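Local coordinates for chitin elicitor-binding protein (PDB 5JCD) that binds chitin oligosaccharides as a rice cell-surface receptor and helps to turn their perception into defence signalling, at residues Y164-I177 with L183-V195. Numbering follows the deposited sequence.
Sequences YGVTESTLLTRNKI and LQMGQILDVPLPV
Asn-175, just past the end of helix 168-174, clasps the backbone of Asp-190 on strand 188-193 and so ties the second helix of a LysM domain, the second LysM repeat of this receptor fragment, to its closing strand. The domain has the βααβ order of this motif: strand 145-150, helices 157-163 and 168-174, then strand 188-193, which pairs antiparallel with the first strand. CB of Asn-175 lies 4.1 Å from Leu-189 CD2, and CG touches the same methyl at 4.0 Å. With CG anti to the carbonyl carbon (chi1 -68°), the amide is turned toward the strand: OD1 accepts from Asp-190 N at 2.7 Å in a nearly straight bond (167°), while ND2 gives one hydrogen to Asp-190 O and the other to Leu-171 O in the last helical turn. Three bonds thus fix the rotation of the amide. Replacing Asn-175 by an alanine removes the amide, which would probably leave Asp-190 N and O without these partners and the helix end less firmly held to the strand.

One residue back, Arg-174 reaches the Asp-190 carboxylate side-on, NE and NH2 both directed at OD2, NE at 3.0 Å. OD2 lies in the guanidinium plane, yet the two flat groups stand almost perpendicular, 88° apart. OD1, the other carboxylate oxygen, is hydrogen-bonded with His-146 ND1, and Asp-137 forms a second salt bridge with Arg-174 NH2.

Apolar contacts continue along the strand. Ile-177 CD1 packs against Leu-189 CD2 at 3.7 Å and also meets CD1 of Leu-183, a residue of the chitin-binding site. Leu-171 places CD1 against Val-191 CG2, and Thr-170 CG2 slides alongside the Pro-192 ring. The side chain of Tyr-164 lies roughly perpendicular to that of Val-191, with Tyr-164 CB 3.8 Å from Val-191 CG1.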
loop_
_atom_site.group_PDB
_atom_site.type_symbol
_atom_site.label_atom_id
_atom_site.label_comp_id
_atom_site.label_asym_id
_atom_site.label_seq_id
_atom_site.Cartn_x
_atom_site.Cartn_y
_atom_site.Cartn_z
ATOM N N TYR A 164 10.801 -12.020 2.828
ATOM C CA TYR A 164 9.867 -11.580 3.859
ATOM C C TYR A 164 9.576 -12.648 4.900
ATOM O O TYR A 164 8.590 -12.549 5.639
ATOM C CB TYR A 164 8.583 -10.985 3.248
ATOM C CG TYR A 164 8.902 -9.663 2.586
ATOM C CD1 TYR A 164 9.314 -8.573 3.354
ATOM C CD2 TYR A 164 8.836 -9.507 1.198
ATOM C CE1 TYR A 164 9.650 -7.367 2.757
ATOM C CE2 TYR A 164 9.158 -8.292 0.591
ATOM C CZ TYR A 164 9.562 -7.236 1.375
ATOM O OH TYR A 164 9.898 -6.049 0.784
ATOM N N GLY A 165 10.429 -13.671 4.936
ATOM C CA GLY A 165 10.365 -14.699 5.971
ATOM C C GLY A 165 9.027 -15.393 5.913
ATOM O O GLY A 165 8.373 -15.662 6.918
ATOM N N VAL A 166 8.614 -15.658 4.692
ATOM C CA VAL A 166 7.351 -16.281 4.445
ATOM C C VAL A 166 7.567 -17.471 3.529
ATOM O O VAL A 166 8.535 -17.525 2.775
ATOM C CB VAL A 166 6.363 -15.228 3.880
ATOM C CG1 VAL A 166 5.524 -15.762 2.744
ATOM C CG2 VAL A 166 5.514 -14.665 4.999
ATOM N N THR A 167 6.710 -18.466 3.668
ATOM C CA THR A 167 6.726 -19.610 2.776
ATOM C C THR A 167 6.203 -19.231 1.386
ATOM O O THR A 167 5.239 -18.467 1.260
ATOM C CB THR A 167 5.914 -20.769 3.395
ATOM O OG1 THR A 167 6.825 -21.770 3.863
ATOM C CG2 THR A 167 5.012 -21.404 2.391
ATOM N N GLU A 168 6.831 -19.775 0.348
ATOM C CA GLU A 168 6.400 -19.491 -1.010
ATOM C C GLU A 168 4.933 -19.874 -1.266
ATOM O O GLU A 168 4.190 -19.094 -1.868
ATOM C CB GLU A 168 7.326 -20.159 -2.044
ATOM C CG GLU A 168 6.917 -19.827 -3.473
ATOM C CD GLU A 168 7.838 -20.377 -4.540
ATOM O OE1 GLU A 168 8.910 -20.923 -4.202
ATOM O OE2 GLU A 168 7.490 -20.233 -5.736
ATOM N N SER A 169 4.489 -21.027 -0.768
ATOM C CA SER A 169 3.092 -21.440 -0.980
ATOM C C SER A 169 2.115 -20.528 -0.252
ATOM O O SER A 169 0.998 -20.283 -0.736
ATOM C CB SER A 169 2.854 -22.917 -0.631
ATOM O OG SER A 169 3.299 -23.214 0.668
ATOM N N THR A 170 2.509 -20.079 0.936
ATOM C CA THR A 170 1.750 -19.044 1.636
ATOM C C THR A 170 1.592 -17.805 0.736
ATOM O O THR A 170 0.499 -17.259 0.576
ATOM C CB THR A 170 2.430 -18.632 2.962
ATOM O OG1 THR A 170 2.313 -19.691 3.924
ATOM C CG2 THR A 170 1.781 -17.404 3.523
ATOM N N LEU A 171 2.693 -17.372 0.135
ATOM C CA LEU A 171 2.637 -16.210 -0.736
ATOM C C LEU A 171 1.700 -16.524 -1.897
ATOM O O LEU A 171 0.849 -15.715 -2.238
ATOM C CB LEU A 171 4.032 -15.823 -1.237
ATOM C CG LEU A 171 4.144 -14.476 -1.972
ATOM C CD1 LEU A 171 3.758 -13.362 -1.011
ATOM C CD2 LEU A 171 5.566 -14.242 -2.501
ATOM N N LEU A 172 1.828 -17.730 -2.450
ATOM C CA LEU A 172 1.040 -18.168 -3.610
ATOM C C LEU A 172 -0.442 -18.375 -3.337
ATOM O O LEU A 172 -1.277 -17.970 -4.142
ATOM C CB LEU A 172 1.632 -19.451 -4.199
ATOM C CG LEU A 172 3.019 -19.207 -4.799
ATOM C CD1 LEU A 172 3.760 -20.495 -5.198
ATOM C CD2 LEU A 172 2.943 -18.199 -5.934
ATOM N N THR A 173 -0.788 -18.969 -2.198
ATOM C CA THR A 173 -2.209 -19.182 -1.904
ATOM C C THR A 173 -2.882 -17.877 -1.503
ATOM O O THR A 173 -4.022 -17.611 -1.862
ATOM C CB THR A 173 -2.435 -20.234 -0.798
ATOM O OG1 THR A 173 -1.902 -19.750 0.439
ATOM C CG2 THR A 173 -1.765 -21.550 -1.167
ATOM N N ARG A 174 -2.185 -17.087 -0.700
ATOM C CA ARG A 174 -2.706 -15.801 -0.278
ATOM C C ARG A 174 -3.001 -14.936 -1.503
ATOM O O ARG A 174 -3.976 -14.197 -1.540
ATOM C CB ARG A 174 -1.706 -15.100 0.654
ATOM C CG ARG A 174 -2.181 -13.768 1.197
ATOM C CD ARG A 174 -3.362 -13.958 2.113
ATOM N NE ARG A 174 -4.112 -12.728 2.305
ATOM C CZ ARG A 174 -5.230 -12.641 3.014
ATOM N NH1 ARG A 174 -5.726 -13.717 3.610
ATOM N NH2 ARG A 174 -5.846 -11.472 3.133
ATOM N N ASN A 175 -2.161 -15.021 -2.526
ATOM C CA ASN A 175 -2.411 -14.169 -3.670
ATOM C C ASN A 175 -3.076 -14.834 -4.865
ATOM O O ASN A 175 -3.143 -14.242 -5.932
ATOM C CB ASN A 175 -1.122 -13.462 -4.061
ATOM C CG ASN A 175 -0.701 -12.448 -3.012
ATOM O OD1 ASN A 175 -1.234 -11.345 -2.983
ATOM N ND2 ASN A 175 0.258 -12.815 -2.151
ATOM N N LYS A 176 -3.578 -16.053 -4.659
ATOM C CA LYS A 176 -4.226 -16.854 -5.696
ATOM C C LYS A 176 -3.426 -16.877 -6.998
ATOM O O LYS A 176 -3.926 -16.527 -8.054
ATOM C CB LYS A 176 -5.661 -16.395 -5.952
ATOM C CG LYS A 176 -6.460 -16.155 -4.699
ATOM C CD LYS A 176 -7.791 -15.539 -5.061
ATOM C CE LYS A 176 -8.645 -15.246 -3.841
ATOM N NZ LYS A 176 -8.560 -13.786 -3.484
ATOM N N ILE A 177 -2.174 -17.284 -6.903
ATOM C CA ILE A 177 -1.300 -17.356 -8.057
ATOM C C ILE A 177 -1.140 -18.812 -8.455
ATOM O O ILE A 177 -0.474 -19.584 -7.759
ATOM C CB ILE A 177 0.083 -16.743 -7.739
ATOM C CG1 ILE A 177 -0.024 -15.224 -7.604
ATOM C CG2 ILE A 177 1.108 -17.080 -8.802
ATOM C CD1 ILE A 177 1.226 -14.604 -6.970
ATOM N N LEU A 183 4.404 -14.399 -13.092
ATOM C CA LEU A 183 4.501 -13.197 -12.252
ATOM C C LEU A 183 4.835 -11.980 -13.117
ATOM O O LEU A 183 5.808 -11.985 -13.845
ATOM C CB LEU A 183 5.592 -13.376 -11.184
ATOM C CG LEU A 183 5.533 -12.477 -9.952
ATOM C CD1 LEU A 183 4.358 -12.876 -9.102
ATOM C CD2 LEU A 183 6.813 -12.507 -9.129
ATOM N N GLN A 184 4.023 -10.936 -13.050
ATOM C CA GLN A 184 4.330 -9.720 -13.794
ATOM C C GLN A 184 4.969 -8.612 -12.978
ATOM O O GLN A 184 4.686 -8.439 -11.788
ATOM C CB GLN A 184 3.079 -9.201 -14.477
ATOM C CG GLN A 184 2.771 -9.967 -15.724
ATOM C CD GLN A 184 1.493 -9.532 -16.348
ATOM O OE1 GLN A 184 0.793 -8.676 -15.809
ATOM N NE2 GLN A 184 1.196 -10.074 -17.526
ATOM N N MET A 185 5.837 -7.863 -13.639
ATOM C CA MET A 185 6.372 -6.648 -13.067
ATOM C C MET A 185 5.200 -5.718 -12.732
ATOM O O MET A 185 4.280 -5.552 -13.526
ATOM C CB MET A 185 7.308 -5.991 -14.059
ATOM C CG MET A 185 7.973 -4.724 -13.554
ATOM S SD MET A 185 8.802 -3.838 -14.889
ATOM C CE MET A 185 9.821 -2.663 -13.992
ATOM N N GLY A 186 5.206 -5.161 -11.523
ATOM C CA GLY A 186 4.177 -4.219 -11.131
ATOM C C GLY A 186 2.915 -4.881 -10.609
ATOM O O GLY A 186 2.023 -4.200 -10.124
ATOM N N GLN A 187 2.859 -6.205 -10.660
ATOM C CA GLN A 187 1.804 -6.937 -9.963
ATOM C C GLN A 187 1.885 -6.655 -8.451
ATOM O O GLN A 187 2.952 -6.708 -7.848
ATOM C CB GLN A 187 1.958 -8.443 -10.179
ATOM C CG GLN A 187 0.802 -9.264 -9.610
ATOM C CD GLN A 187 0.812 -10.708 -10.114
ATOM O OE1 GLN A 187 1.655 -11.087 -10.934
ATOM N NE2 GLN A 187 -0.135 -11.509 -9.641
ATOM N N ILE A 188 0.742 -6.368 -7.859
ATOM C CA ILE A 188 0.650 -6.051 -6.455
ATOM C C ILE A 188 0.365 -7.293 -5.619
ATOM O O ILE A 188 -0.684 -7.906 -5.755
ATOM C CB ILE A 188 -0.478 -5.043 -6.207
ATOM C CG1 ILE A 188 -0.307 -3.824 -7.122
ATOM C CG2 ILE A 188 -0.529 -4.661 -4.745
ATOM C CD1 ILE A 188 0.992 -3.073 -6.938
ATOM N N LEU A 189 1.289 -7.633 -4.733
ATOM C CA LEU A 189 1.132 -8.789 -3.868
ATOM C C LEU A 189 0.789 -8.387 -2.415
ATOM O O LEU A 189 1.322 -7.419 -1.877
ATOM C CB LEU A 189 2.434 -9.607 -3.881
ATOM C CG LEU A 189 2.909 -10.247 -5.198
ATOM C CD1 LEU A 189 4.162 -11.097 -4.989
ATOM C CD2 LEU A 189 1.833 -11.121 -5.782
ATOM N N ASP A 190 -0.077 -9.178 -1.795
ATOM C CA ASP A 190 -0.409 -9.093 -0.378
ATOM C C ASP A 190 0.529 -10.045 0.354
ATOM O O ASP A 190 0.359 -11.252 0.286
ATOM C CB ASP A 190 -1.865 -9.513 -0.142
ATOM C CG ASP A 190 -2.251 -9.590 1.359
ATOM O OD1 ASP A 190 -1.396 -9.348 2.238
ATOM O OD2 ASP A 190 -3.421 -9.919 1.656
ATOM N N VAL A 191 1.531 -9.489 1.027
ATOM C CA VAL A 191 2.526 -10.282 1.743
ATOM C C VAL A 191 2.252 -10.344 3.252
ATOM O O VAL A 191 2.344 -9.330 3.948
ATOM C CB VAL A 191 3.915 -9.689 1.521
ATOM C CG1 VAL A 191 4.966 -10.613 2.073
ATOM C CG2 VAL A 191 4.146 -9.498 0.041
ATOM N N PRO A 192 1.869 -11.520 3.761
ATOM C CA PRO A 192 1.576 -11.580 5.199
ATOM C C PRO A 192 2.835 -11.741 6.072
ATOM O O PRO A 192 3.282 -12.855 6.319
ATOM C CB PRO A 192 0.669 -12.813 5.321
ATOM C CG PRO A 192 0.865 -13.595 4.060
ATOM C CD PRO A 192 1.740 -12.834 3.120
ATOM N N LEU A 193 3.391 -10.624 6.530
ATOM C CA LEU A 193 4.583 -10.642 7.372
ATOM C C LEU A 193 4.284 -11.289 8.715
ATOM O O LEU A 193 3.394 -10.824 9.454
ATOM C CB LEU A 193 5.149 -9.228 7.596
ATOM C CG LEU A 193 5.989 -8.534 6.535
ATOM C CD1 LEU A 193 5.488 -8.790 5.133
ATOM C CD2 LEU A 193 6.067 -7.043 6.828
ATOM N N PRO A 194 5.038 -12.359 9.032
ATOM C CA PRO A 194 4.917 -13.206 10.224
ATOM C C PRO A 194 4.937 -12.346 11.470
ATOM O O PRO A 194 4.265 -12.666 12.454
ATOM C CB PRO A 194 6.169 -14.086 10.193
ATOM C CG PRO A 194 6.892 -13.768 8.955
ATOM C CD PRO A 194 6.136 -12.780 8.147
ATOM N N VAL A 195 5.720 -11.272 11.406
ATOM C CA VAL A 195 5.803 -10.273 12.465
ATOM C C VAL A 195 4.447 -9.942 13.117
ATOM O O VAL A 195 4.016 -10.593 14.077
ATOM C CB VAL A 195 6.457 -8.967 11.934
#